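Local coordinates for ginlfy protein (Ginkgo biloba, PDB 4UDE), which probably acts as a DNA-binding transcription factor of the FLO/LFY family, here represented by its SAM oligomerization domain, at residues Lys6-Ser9 against Ser10-Leu14; Thr26-Val29 against Glu30-Phe33; Val35-Leu38 against Val39-Glu43; Leu61-Gly64 against Glu65-Ile69; Ser71-Arg74 against Ala75-Arg79. All coordinates share one frame; numbering follows the deposited sequence.

Contact 1 of 5, residues Lys6-Ser9 against Ser10-Leu14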
loop_
_atom_site.group_PDB
_atom_site.type_symbol
_atom_site.label_atom_id
_atom_site.label_comp_id
_atom_site.label_asym_id
_atom_site.label_seq_id
_atom_site.Cartn_x
_atom_site.Cartn_y
_atom_site.Cartn_z
ATOM N N LYS A 6 -13.773 4.419 -3.978
ATOM C CA LYS A 6 -13.757 2.968 -3.816
ATOM C C LYS A 6 -12.300 2.489 -3.605
ATOM O O LYS A 6 -12.045 1.694 -2.697
ATOM C CB LYS A 6 -14.371 2.282 -5.050
ATOM C CG LYS A 6 -15.725 1.642 -4.805
ATOM C CD LYS A 6 -16.900 2.508 -5.247
ATOM C CE LYS A 6 -17.426 2.143 -6.619
ATOM N NZ LYS A 6 -18.565 3.012 -7.022
ATOM N N GLU A 7 -11.348 3.029 -4.396
ATOM C CA GLU A 7 -9.928 2.662 -4.278
ATOM C C GLU A 7 -9.324 3.121 -2.966
ATOM O O GLU A 7 -8.589 2.360 -2.342
ATOM C CB GLU A 7 -9.097 3.158 -5.473
ATOM C CG GLU A 7 -9.445 2.539 -6.821
ATOM C CD GLU A 7 -9.983 1.114 -6.852
ATOM O OE1 GLU A 7 -9.272 0.191 -6.390
ATOM O OE2 GLU A 7 -11.114 0.923 -7.358
ATOM N N LEU A 8 -9.676 4.331 -2.516
ATOM C CA LEU A 8 -9.163 4.846 -1.256
ATOM C C LEU A 8 -9.647 3.986 -0.086
ATOM O O LEU A 8 -8.829 3.628 0.770
ATOM C CB LEU A 8 -9.471 6.350 -1.071
ATOM C CG LEU A 8 -9.086 6.975 0.274
ATOM C CD1 LEU A 8 -7.576 7.024 0.463
ATOM C CD2 LEU A 8 -9.660 8.366 0.404
ATOM N N SER A 9 -10.943 3.595 -0.096
ATOM C CA SER A 9 -11.524 2.729 0.926
ATOM C C SER A 9 -10.795 1.391 0.928
ATOM O O SER A 9 -10.440 0.910 1.991
ATOM C CB SER A 9 -13.014 2.506 0.682
ATOM O OG SER A 9 -13.773 3.623 1.103
ATOM N N SER A 10 -10.558 0.811 -0.262
ATOM C CA SER A 10 -9.824 -0.452 -0.429
ATOM C C SER A 10 -8.452 -0.372 0.216
ATOM O O SER A 10 -8.113 -1.266 0.973
ATOM C CB SER A 10 -9.667 -0.803 -1.904
ATOM O OG SER A 10 -10.917 -1.203 -2.420
ATOM N N LEU A 11 -7.687 0.696 -0.060
ATOM C CA LEU A 11 -6.352 0.860 0.512
ATOM C C LEU A 11 -6.389 1.114 2.024
ATOM O O LEU A 11 -5.539 0.577 2.744
ATOM C CB LEU A 11 -5.511 1.919 -0.240
ATOM C CG LEU A 11 -5.192 1.662 -1.747
ATOM C CD1 LEU A 11 -4.152 2.657 -2.245
ATOM C CD2 LEU A 11 -4.651 0.271 -1.998
ATOM N N GLU A 12 -7.388 1.905 2.508
ATOM C CA GLU A 12 -7.585 2.184 3.941
ATOM C C GLU A 12 -7.750 0.868 4.669
ATOM O O GLU A 12 -7.130 0.680 5.709
ATOM C CB GLU A 12 -8.840 3.038 4.182
ATOM C CG GLU A 12 -8.615 4.533 4.080
ATOM C CD GLU A 12 -9.859 5.405 4.155
ATOM O OE1 GLU A 12 -10.973 4.871 4.370
ATOM O OE2 GLU A 12 -9.719 6.635 3.974
ATOM N N GLU A 13 -8.580 -0.047 4.112
ATOM C CA GLU A 13 -8.813 -1.374 4.673
ATOM C C GLU A 13 -7.553 -2.221 4.706
ATOM O O GLU A 13 -7.326 -2.908 5.698
ATOM C CB GLU A 13 -9.934 -2.108 3.919
ATOM C CG GLU A 13 -11.317 -1.574 4.251
ATOM C CD GLU A 13 -11.655 -1.571 5.730
ATOM O OE1 GLU A 13 -11.639 -2.659 6.354
ATOM O OE2 GLU A 13 -11.906 -0.467 6.268
ATOM N N LEU A 14 -6.749 -2.203 3.628
ATOM C CA LEU A 14 -5.503 -2.967 3.583
ATOM C C LEU A 14 -4.465 -2.477 4.623
ATOM O O LEU A 14 -3.826 -3.278 5.310
ATOM C CB LEU A 14 -4.877 -2.918 2.168
ATOM C CG LEU A 14 -3.482 -3.592 1.976
ATOM C CD1 LEU A 14 -3.550 -5.100 2.158
ATOM C CD2 LEU A 14 -2.904 -3.261 0.633
HETATM O O HOH W 1 -12.479 2.021 4.157
#

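Contact 2 of 5, residues Thr26-Val29 against Glu30-Phe33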
loop_
_atom_site.group_PDB
_atom_site.type_symbol
_atom_site.label_atom_id
_atom_site.label_comp_id
_atom_site.label_asym_id
_atom_site.label_seq_id
_atom_site.Cartn_x
_atom_site.Cartn_y
_atom_site.Cartn_z
ATOM N N THR A 26 -3.767 8.599 -0.184
ATOM C CA THR A 26 -4.253 9.536 -1.198
ATOM C C THR A 26 -3.296 9.534 -2.397
ATOM O O THR A 26 -3.755 9.449 -3.530
ATOM C CB THR A 26 -4.445 10.928 -0.544
ATOM O OG1 THR A 26 -5.723 10.949 0.089
ATOM C CG2 THR A 26 -4.378 12.055 -1.524
ATOM N N LYS A 27 -1.986 9.619 -2.144
ATOM C CA LYS A 27 -1.023 9.613 -3.221
ATOM C C LYS A 27 -0.985 8.265 -3.962
ATOM O O LYS A 27 -0.924 8.259 -5.184
ATOM C CB LYS A 27 0.374 10.042 -2.727
ATOM C CG LYS A 27 1.377 10.295 -3.865
ATOM C CD LYS A 27 0.948 11.306 -4.931
ATOM C CE LYS A 27 0.920 12.730 -4.431
ATOM N NZ LYS A 27 0.446 13.663 -5.488
ATOM N N MET A 28 -1.060 7.146 -3.237
ATOM C CA MET A 28 -1.076 5.798 -3.839
ATOM C C MET A 28 -2.294 5.590 -4.768
ATOM O O MET A 28 -2.134 5.053 -5.855
ATOM C CB MET A 28 -0.992 4.717 -2.756
ATOM C CG MET A 28 0.341 4.705 -2.032
ATOM S SD MET A 28 0.407 3.463 -0.714
ATOM C CE MET A 28 0.530 1.976 -1.712
ATOM N N VAL A 29 -3.480 6.096 -4.378
ATOM C CA VAL A 29 -4.711 6.038 -5.193
ATOM C C VAL A 29 -4.497 6.834 -6.493
ATOM O O VAL A 29 -4.802 6.341 -7.577
ATOM C CB VAL A 29 -5.936 6.581 -4.404
ATOM C CG1 VAL A 29 -7.168 6.745 -5.305
ATOM C CG2 VAL A 29 -6.257 5.677 -3.224
ATOM N N GLU A 30 -3.936 8.052 -6.363
ATOM C CA GLU A 30 -3.643 8.973 -7.450
ATOM C C GLU A 30 -2.637 8.337 -8.436
ATOM O O GLU A 30 -2.752 8.533 -9.656
ATOM C CB GLU A 30 -3.136 10.276 -6.840
ATOM C CG GLU A 30 -2.801 11.398 -7.799
ATOM C CD GLU A 30 -2.161 12.583 -7.096
ATOM O OE1 GLU A 30 -2.555 12.894 -5.944
ATOM O OE2 GLU A 30 -1.243 13.189 -7.695
ATOM N N MET A 31 -1.697 7.523 -7.906
ATOM C CA MET A 31 -0.711 6.796 -8.708
ATOM C C MET A 31 -1.311 5.568 -9.392
ATOM O O MET A 31 -0.653 4.964 -10.230
ATOM C CB MET A 31 0.497 6.399 -7.860
ATOM C CG MET A 31 1.423 7.541 -7.581
ATOM S SD MET A 31 2.824 6.995 -6.590
ATOM C CE MET A 31 2.181 7.140 -5.137
ATOM N N GLY A 32 -2.525 5.193 -9.006
ATOM C CA GLY A 32 -3.247 4.076 -9.604
ATOM C C GLY A 32 -3.086 2.714 -8.961
ATOM O O GLY A 32 -3.424 1.708 -9.590
ATOM N N PHE A 33 -2.600 2.654 -7.706
ATOM C CA PHE A 33 -2.444 1.375 -6.999
ATOM C C PHE A 33 -3.740 0.832 -6.461
ATOM O O PHE A 33 -4.595 1.582 -5.973
ATOM C CB PHE A 33 -1.394 1.451 -5.871
ATOM C CG PHE A 33 0.011 1.469 -6.408
ATOM C CD1 PHE A 33 0.640 0.282 -6.799
ATOM C CD2 PHE A 33 0.681 2.672 -6.605
ATOM C CE1 PHE A 33 1.935 0.296 -7.317
ATOM C CE2 PHE A 33 1.977 2.687 -7.135
ATOM C CZ PHE A 33 2.597 1.497 -7.477
HETATM O O HOH W 2 -6.135 3.441 -7.386
#

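Contact 3 of 5, residues Val35-Leu38 against Val39-Glu43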
loop_
_atom_site.group_PDB
_atom_site.type_symbol
_atom_site.label_atom_id
_atom_site.label_comp_id
_atom_site.label_asym_id
_atom_site.label_seq_id
_atom_site.Cartn_x
_atom_site.Cartn_y
_atom_site.Cartn_z
ATOM N N VAL A 35 -5.188 -2.983 -4.334
ATOM C CA VAL A 35 -4.802 -4.083 -3.440
ATOM C C VAL A 35 -4.298 -5.301 -4.241
ATOM O O VAL A 35 -3.263 -5.879 -3.895
ATOM C CB VAL A 35 -5.961 -4.452 -2.472
ATOM C CG1 VAL A 35 -5.608 -5.680 -1.627
ATOM C CG2 VAL A 35 -6.327 -3.262 -1.589
ATOM N N ASN A 36 -5.030 -5.686 -5.302
ATOM C CA ASN A 36 -4.652 -6.817 -6.168
ATOM C C ASN A 36 -3.276 -6.647 -6.794
ATOM O O ASN A 36 -2.498 -7.600 -6.831
ATOM C CB ASN A 36 -5.711 -7.084 -7.230
ATOM C CG ASN A 36 -6.829 -7.952 -6.727
ATOM O OD1 ASN A 36 -6.991 -8.141 -5.540
ATOM N ND2 ASN A 36 -7.565 -8.582 -7.617
ATOM N N THR A 37 -2.953 -5.434 -7.220
ATOM C CA THR A 37 -1.646 -5.119 -7.778
ATOM C C THR A 37 -0.559 -5.312 -6.723
ATOM O O THR A 37 0.397 -6.023 -6.986
ATOM C CB THR A 37 -1.646 -3.712 -8.365
ATOM O OG1 THR A 37 -2.531 -3.693 -9.479
ATOM C CG2 THR A 37 -0.248 -3.241 -8.770
ATOM N N LEU A 38 -0.724 -4.685 -5.543
ATOM C CA LEU A 38 0.225 -4.753 -4.422
ATOM C C LEU A 38 0.501 -6.181 -3.934
ATOM O O LEU A 38 1.666 -6.529 -3.759
ATOM C CB LEU A 38 -0.213 -3.840 -3.260
ATOM C CG LEU A 38 -0.273 -2.335 -3.573
ATOM C CD1 LEU A 38 -1.191 -1.610 -2.579
ATOM C CD2 LEU A 38 1.143 -1.692 -3.605
ATOM N N VAL A 39 -0.537 -7.029 -3.805
ATOM C CA VAL A 39 -0.344 -8.427 -3.349
ATOM C C VAL A 39 0.380 -9.336 -4.367
ATOM O O VAL A 39 0.848 -10.426 -4.014
ATOM C CB VAL A 39 -1.581 -9.096 -2.691
ATOM C CG1 VAL A 39 -2.194 -8.183 -1.624
ATOM C CG2 VAL A 39 -2.626 -9.519 -3.724
ATOM N N ASN A 40 0.495 -8.872 -5.614
ATOM C CA ASN A 40 1.175 -9.638 -6.641
ATOM C C ASN A 40 2.543 -9.075 -6.976
ATOM O O ASN A 40 3.202 -9.575 -7.894
ATOM C CB ASN A 40 0.278 -9.763 -7.872
ATOM C CG ASN A 40 -0.709 -10.875 -7.727
ATOM O OD1 ASN A 40 -0.363 -12.045 -7.859
ATOM N ND2 ASN A 40 -1.905 -10.542 -7.306
ATOM N N MET A 41 2.978 -8.023 -6.232
ATOM C CA MET A 41 4.283 -7.396 -6.439
ATOM C C MET A 41 5.323 -8.073 -5.564
ATOM O O MET A 41 4.985 -8.592 -4.515
ATOM C CB MET A 41 4.221 -5.888 -6.105
ATOM C CG MET A 41 3.635 -5.064 -7.229
ATOM S SD MET A 41 3.154 -3.375 -6.742
ATOM C CE MET A 41 4.731 -2.691 -6.263
ATOM N N THR A 42 6.589 -8.040 -5.966
ATOM C CA THR A 42 7.631 -8.644 -5.138
ATOM C C THR A 42 8.037 -7.650 -4.035
ATOM O O THR A 42 7.709 -6.459 -4.120
ATOM C CB THR A 42 8.856 -9.032 -5.992
ATOM O OG1 THR A 42 9.420 -7.851 -6.542
ATOM C CG2 THR A 42 8.533 -10.058 -7.104
ATOM N N GLU A 43 8.786 -8.135 -3.030
ATOM C CA GLU A 43 9.344 -7.295 -1.952
ATOM C C GLU A 43 10.209 -6.178 -2.527
ATOM O O GLU A 43 10.147 -5.043 -2.041
ATOM C CB GLU A 43 10.205 -8.147 -1.011
ATOM C CG GLU A 43 9.373 -9.112 -0.183
ATOM C CD GLU A 43 9.071 -8.641 1.221
ATOM O OE1 GLU A 43 9.846 -7.811 1.749
ATOM O OE2 GLU A 43 8.108 -9.168 1.823
#

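Contact 4 of 5, residues Leu61-Gly64 against Glu65-Ile69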
loop_
_atom_site.group_PDB
_atom_site.type_symbol
_atom_site.label_atom_id
_atom_site.label_comp_id
_atom_site.label_asym_id
_atom_site.label_seq_id
_atom_site.Cartn_x
_atom_site.Cartn_y
_atom_site.Cartn_z
ATOM N N LEU A 61 7.198 10.196 4.368
ATOM C CA LEU A 61 6.958 8.896 5.001
ATOM C C LEU A 61 7.726 8.789 6.306
ATOM O O LEU A 61 8.945 8.957 6.309
ATOM C CB LEU A 61 7.385 7.724 4.099
ATOM C CG LEU A 61 6.632 7.523 2.797
ATOM C CD1 LEU A 61 7.273 6.416 1.981
ATOM C CD2 LEU A 61 5.188 7.209 3.049
ATOM N N LEU A 62 7.023 8.449 7.406
ATOM C CA LEU A 62 7.652 8.164 8.702
ATOM C C LEU A 62 8.368 6.827 8.523
ATOM O O LEU A 62 8.070 6.108 7.560
ATOM C CB LEU A 62 6.594 8.071 9.830
ATOM C CG LEU A 62 5.673 9.289 10.024
ATOM C CD1 LEU A 62 4.591 9.003 11.040
ATOM C CD2 LEU A 62 6.447 10.538 10.444
ATOM N N VAL A 63 9.329 6.507 9.394
ATOM C CA VAL A 63 10.093 5.243 9.327
ATOM C C VAL A 63 9.163 4.019 9.446
ATOM O O VAL A 63 9.263 3.111 8.621
ATOM C CB VAL A 63 11.271 5.218 10.351
ATOM C CG1 VAL A 63 12.091 3.933 10.247
ATOM C CG2 VAL A 63 12.177 6.428 10.157
ATOM N N GLY A 64 8.245 4.046 10.425
ATOM C CA GLY A 64 7.275 2.976 10.689
ATOM C C GLY A 64 6.223 2.790 9.607
ATOM O O GLY A 64 5.650 1.703 9.464
ATOM N N GLU A 65 5.940 3.873 8.859
ATOM C CA GLU A 65 5.041 3.911 7.694
ATOM C C GLU A 65 5.673 3.099 6.523
ATOM O O GLU A 65 4.967 2.335 5.857
ATOM C CB GLU A 65 4.847 5.377 7.298
ATOM C CG GLU A 65 3.743 5.629 6.315
ATOM C CD GLU A 65 3.281 7.069 6.236
ATOM O OE1 GLU A 65 4.029 8.001 6.623
ATOM O OE2 GLU A 65 2.147 7.255 5.748
ATOM N N LYS A 66 7.009 3.226 6.311
ATOM C CA LYS A 66 7.736 2.460 5.278
ATOM C C LYS A 66 7.681 0.962 5.614
ATOM O O LYS A 66 7.390 0.144 4.740
ATOM C CB LYS A 66 9.214 2.914 5.149
ATOM C CG LYS A 66 9.385 4.299 4.512
ATOM C CD LYS A 66 10.846 4.686 4.333
ATOM C CE LYS A 66 10.969 6.086 3.780
ATOM N NZ LYS A 66 12.384 6.525 3.669
ATOM N N TYR A 67 7.936 0.617 6.891
ATOM C CA TYR A 67 7.838 -0.758 7.382
ATOM C C TYR A 67 6.378 -1.266 7.361
ATOM O O TYR A 67 6.154 -2.432 7.043
ATOM C CB TYR A 67 8.459 -0.889 8.791
ATOM C CG TYR A 67 9.968 -0.907 8.751
ATOM C CD1 TYR A 67 10.661 -2.041 8.328
ATOM C CD2 TYR A 67 10.705 0.225 9.081
ATOM C CE1 TYR A 67 12.053 -2.047 8.242
ATOM C CE2 TYR A 67 12.099 0.227 9.013
ATOM C CZ TYR A 67 12.770 -0.919 8.609
ATOM O OH TYR A 67 14.144 -0.928 8.551
ATOM N N GLY A 68 5.426 -0.377 7.651
ATOM C CA GLY A 68 3.980 -0.642 7.645
ATOM C C GLY A 68 3.399 -1.051 6.302
ATOM O O GLY A 68 2.558 -1.954 6.241
ATOM N N ILE A 69 3.826 -0.399 5.205
ATOM C CA ILE A 69 3.344 -0.745 3.846
ATOM C C ILE A 69 3.735 -2.167 3.531
ATOM O O ILE A 69 2.896 -2.954 3.094
ATOM C CB ILE A 69 3.835 0.275 2.750
ATOM C CG1 ILE A 69 3.198 1.678 2.943
ATOM C CG2 ILE A 69 3.633 -0.266 1.287
ATOM C CD1 ILE A 69 3.954 2.830 2.292
HETATM O O HOH W 3 11.325 9.595 3.913
#

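Contact 5 of 5, residues Ser71-Arg74 against Ala75-Arg79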
loop_
_atom_site.group_PDB
_atom_site.type_symbol
_atom_site.label_atom_id
_atom_site.label_comp_id
_atom_site.label_asym_id
_atom_site.label_seq_id
_atom_site.Cartn_x
_atom_site.Cartn_y
_atom_site.Cartn_z
ATOM N N SER A 71 4.676 -4.639 5.731
ATOM C CA SER A 71 4.048 -5.565 6.687
ATOM C C SER A 71 2.593 -5.837 6.334
ATOM O O SER A 71 2.145 -6.983 6.452
ATOM C CB SER A 71 4.143 -5.009 8.107
ATOM O OG SER A 71 5.442 -5.219 8.635
ATOM N N ALA A 72 1.858 -4.783 5.885
ATOM C CA ALA A 72 0.452 -4.901 5.500
ATOM C C ALA A 72 0.314 -5.811 4.282
ATOM O O ALA A 72 -0.553 -6.677 4.287
ATOM C CB ALA A 72 -0.141 -3.523 5.211
ATOM N N VAL A 73 1.224 -5.681 3.287
ATOM C CA VAL A 73 1.221 -6.533 2.079
ATOM C C VAL A 73 1.630 -7.985 2.442
ATOM O O VAL A 73 0.956 -8.919 2.019
ATOM C CB VAL A 73 2.043 -5.917 0.912
ATOM C CG1 VAL A 73 2.095 -6.857 -0.304
ATOM C CG2 VAL A 73 1.463 -4.566 0.501
ATOM N N ARG A 74 2.676 -8.167 3.290
ATOM C CA ARG A 74 3.090 -9.515 3.744
ATOM C C ARG A 74 1.957 -10.246 4.417
ATOM O O ARG A 74 1.763 -11.430 4.154
ATOM C CB ARG A 74 4.245 -9.449 4.747
ATOM C CG ARG A 74 5.567 -9.164 4.124
ATOM C CD ARG A 74 6.588 -8.930 5.207
ATOM N NE ARG A 74 7.857 -8.532 4.620
ATOM C CZ ARG A 74 8.867 -8.026 5.312
ATOM N NH1 ARG A 74 8.755 -7.830 6.622
ATOM N NH2 ARG A 74 9.995 -7.701 4.702
ATOM N N ALA A 75 1.245 -9.557 5.332
ATOM C CA ALA A 75 0.128 -10.135 6.089
ATOM C C ALA A 75 -0.989 -10.519 5.168
ATOM O O ALA A 75 -1.577 -11.590 5.349
ATOM C CB ALA A 75 -0.379 -9.144 7.129
ATOM N N GLU A 76 -1.294 -9.657 4.172
ATOM C CA GLU A 76 -2.356 -9.942 3.212
ATOM C C GLU A 76 -1.999 -11.134 2.323
ATOM O O GLU A 76 -2.860 -11.964 2.082
ATOM C CB GLU A 76 -2.765 -8.688 2.426
ATOM C CG GLU A 76 -3.940 -8.878 1.452
ATOM C CD GLU A 76 -5.289 -9.359 1.968
ATOM O OE1 GLU A 76 -5.519 -9.369 3.199
ATOM O OE2 GLU A 76 -6.130 -9.729 1.123
ATOM N N LYS A 77 -0.727 -11.240 1.891
ATOM C CA LYS A 77 -0.195 -12.349 1.083
ATOM C C LYS A 77 -0.319 -13.656 1.872
ATOM O O LYS A 77 -0.800 -14.647 1.332
ATOM C CB LYS A 77 1.282 -12.112 0.717
ATOM C CG LYS A 77 1.514 -11.211 -0.491
ATOM C CD LYS A 77 3.036 -11.001 -0.745
ATOM C CE LYS A 77 3.320 -10.098 -1.934
ATOM N NZ LYS A 77 4.775 -9.973 -2.257
ATOM N N ARG A 78 0.039 -13.625 3.173
ATOM C CA ARG A 78 -0.065 -14.786 4.059
ATOM C C ARG A 78 -1.538 -15.167 4.304
ATOM O O ARG A 78 -1.867 -16.355 4.284
ATOM C CB ARG A 78 0.697 -14.525 5.365
ATOM C CG ARG A 78 0.759 -15.719 6.315
ATOM C CD ARG A 78 1.556 -15.431 7.571
ATOM N NE ARG A 78 0.933 -14.387 8.390
ATOM C CZ ARG A 78 1.388 -13.140 8.490
ATOM N NH1 ARG A 78 2.479 -12.768 7.827
ATOM N NH2 ARG A 78 0.755 -12.255 9.252
ATOM N N ARG A 79 -2.429 -14.170 4.487
ATOM C CA ARG A 79 -3.864 -14.421 4.667
ATOM C C ARG A 79 -4.444 -15.093 3.407
ATOM O O ARG A 79 -5.171 -16.081 3.538
ATOM C CB ARG A 79 -4.615 -13.120 4.992
ATOM C CG ARG A 79 -6.042 -13.323 5.481
ATOM C CD ARG A 79 -6.843 -12.023 5.504
ATOM N NE ARG A 79 -7.097 -11.490 4.154
ATOM C CZ ARG A 79 -8.047 -11.918 3.327
ATOM N NH1 ARG A 79 -8.854 -12.907 3.685
ATOM N NH2 ARG A 79 -8.187 -11.371 2.129
#

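Contact 1 of 5, residues Lys6-Ser9 against Ser10-Leu14
Ser10 meets the carbonyl oxygen of Lys6 twice, once through its backbone and once through its side chain. The amide bond, Ser10 N to Lys6 O, measures 3.0 Å with an N-H...O angle of 161°. The hydroxyl adds a second bond, Ser10 OG to Lys6 O at 3.1 Å, arriving from the opposite face of the carbonyl and 37° above its plane. This return depends on chi1 of -72°, which sets OG beside the backbone N of Ser10. Two residues on, Glu12 N bonds to Leu8 O at 2.8 Å, and the Glu12 side chain, extended beyond CG, runs back over Leu8. There Glu12 OE2, a carboxylate oxygen, lies in van der Waals contact with Leu8 CG at 3.8 Å, the side chains crossing obliquely. A water within hydrogen-bonding distance of Glu12 OE1 and Ser9 O has too few protons for all its acceptors. Leu11 turns to another side of the helix, and its CG rests 3.5 Å from Glu7 O. The contact thus spans about two and a half turns of helix 2-15, polar outside. Leu8 packs on Tyr22 and Leu25 of helix 22-30, whereas Leu11 and Leu14 reach Val35 and Leu38 of helix 35-39.

Contact 2 of 5, residues Thr26-Val29 against Glu30-Phe33
Met31 folds its methyl end back over Lys27, and this is the tightly packed part of the contact. Met31 CE lies 3.5 Å from Lys27 CG, closer than usual for two carbons, and the two side chains cross at about a right angle. With chi3 at -86° the Met31 chain bends at the sulfur, which also brings CE to 3.3 Å from Lys27 O. The helix then ends in a Schellman motif. Phe33 N bonds to Met28 O at 3.1 Å, and Gly32 N reaches Val29 O at 2.9 Å from 65° above the carbonyl plane. Gly32 has phi 92°, the positive value that turns the chain out of the helix. Met28 O also lies in the plane of the Phe33 ring, at its edge.

The outer side is looser and polar. Lys27, bent at chi2 and chi3, brings NZ to 2.8 Å from Glu30 OE2 in a salt bridge, meeting that oxygen from above the carboxylate plane. Well away from this bridge, a water donates to both Val29 O and Phe33 O, tying the last turn to the exit. Around this helix end, Met28 and Val29 pack on Leu11 of helix 2-15, Lys27 and Met31 touch Leu53 of helix 43-55, and Phe33 touches Val49 of that helix and Leu38 of helix 35-39.

Contact 3 of 5, residues Val35-Leu38 against Val39-Glu43
The short helix 35-39 and its exit toward helix 43-55 meet here, with Asn40 folding back on Asn36 and Met41 on Thr37 and Leu38. Asn40 ND2 bonds to Asn36 O at 3.0 Å, with an N-H...O angle of 173° and the oxygen in the side-chain amide plane. A chi1 of -83° carries the Asn40 amide back to that carbonyl, where Asn40 N makes merely a weak bond. The main-chain pattern changes at this point. Val39 N still takes the i-4 carbonyl, Val35 O at 3.0 Å, but Asn40 N and Met41 N turn to i-3 partners. Asn40 N meets Thr37 O at 3.2 Å, and Met41 N meets Leu38 O at 3.2 Å from 65° above the carbonyl plane, evidence of a tightened final turn.

On the inner side, Met41 SD lies 4.1 Å from Leu38 CD2, the two side chains running side by side and pointing the same way. The same sulfur is 4.0 Å from CG2 of the exposed Thr37. On another side of the helix, Val35 CG1 stands 4.2 Å from Val39 CG1. Leu38 and Met41 both continue onto Leu46 of helix 43-55. Thr42 then takes the N-cap position of that helix, its side chain capping a backbone N. One short helix closing as the next is capped is an arrangement in keeping with the compact helical bundle of a SAM domain.

Contact 4 of 5, residues Leu61-Gly64 against Glu65-Ile69
Glu65 turns its carboxylate back to the main chain ahead of its own helix, where Leu62 N donates to Glu65 OE1 at 3.1 Å with an N-H...O angle of 163°. The anti lone pair of OE1 receives this N-H. The same oxygen forms a salt bridge with Arg21 NE, and OE2 accepts from Thr24 OG1, so both oxygens of this buried acid have partners. Glu65 CG lies anti to the backbone N, chi1 -168°, and the extended chain beyond it spans the distance to Leu62. Leu62 is the N-cap residue of helix 63-83, the long C-terminal helix of the SAM domain, and the bonds of the first turn are mostly weak: Lys66 N to Leu62 O is 3.3 Å and Tyr67 N to Val63 O 3.3 Å. Gly68 N to Gly64 O, at 2.8 Å, is shorter, though the donor stands 35° above the carbonyl plane. A water weakly bridges Leu61 O and Lys66 NZ. Packing surrounds these groups. Leu61 CD2 lies 3.7 Å from the carboxylate carbon Glu65 CD, the two side chains crossing at about a right angle, and Val63 CG1 meets the Tyr67 ring edge in plane, 3.9 Å from CE2.

Contact 5 of 5, residues Ser71-Arg74 against Ala75-Arg79
Lys77 and Val73 meet along one side of helix 63-83, and within 75-79 a two-pronged salt bridge joins Arg79 and Glu76. Arg79 presents NE and NH2 side-on, one nitrogen to each carboxylate oxygen: NE to Glu76 OE1 is 2.8 Å with an N-H...O angle of 177°, and NH2 to Glu76 OE2 is also 2.8 Å. Both oxygens are met on their syn sides but out of the carboxylate plane, and the paired bonds restrict rotation of both flat groups. Arg74 directs its NE to Glu43 OE2 in a further salt bridge, while Lys77 NZ donates to Met41 O.

Between the segments the main chain is regular helix, with four i-4 bonds such as Ala75 N to Ser71 O at 2.9 Å and Lys77 N to Val73 O at 2.9 Å. A chi1 of -83° sets Lys77 CG 3.4 Å from Val73 O, and the extended chain beyond it carries CE across Val73, to 3.8 Å from Val73 CG1. Farther round the helix, Ala72 and Ala75 pack on Tyr18, and Ala72 also touches Phe15 of helix 2-15. The chemistry implies a division of labour: the aliphatic part of Lys77 lies along the helix surface against Val73 while its ammonium bonds to the loop after helix 35-39, and Glu76 probably offsets some positive charge of Arg74, Lys77, Arg78 and Arg79.

All five contacts are local, each between successive turns or at a helix end. Contacts 1, 2 and 3 lie at the surface yet meet inward, where Leu11 of contact 1 touches both others and Phe33 of contact 2 packs on Leu38 and Met41 of contact 3. Contacts 4 and 5 are partly buried and share helix 63-83, but differ in chemistry: the start of the helix holds a buried acid, its middle has regular backbone bonds and charged pairs. Contact 5 also joins contact 3 through polar bonds, whereas contacts 2 and 5, about 19 Å apart between centres, fall on opposite sides of the chain's centre and do not touch.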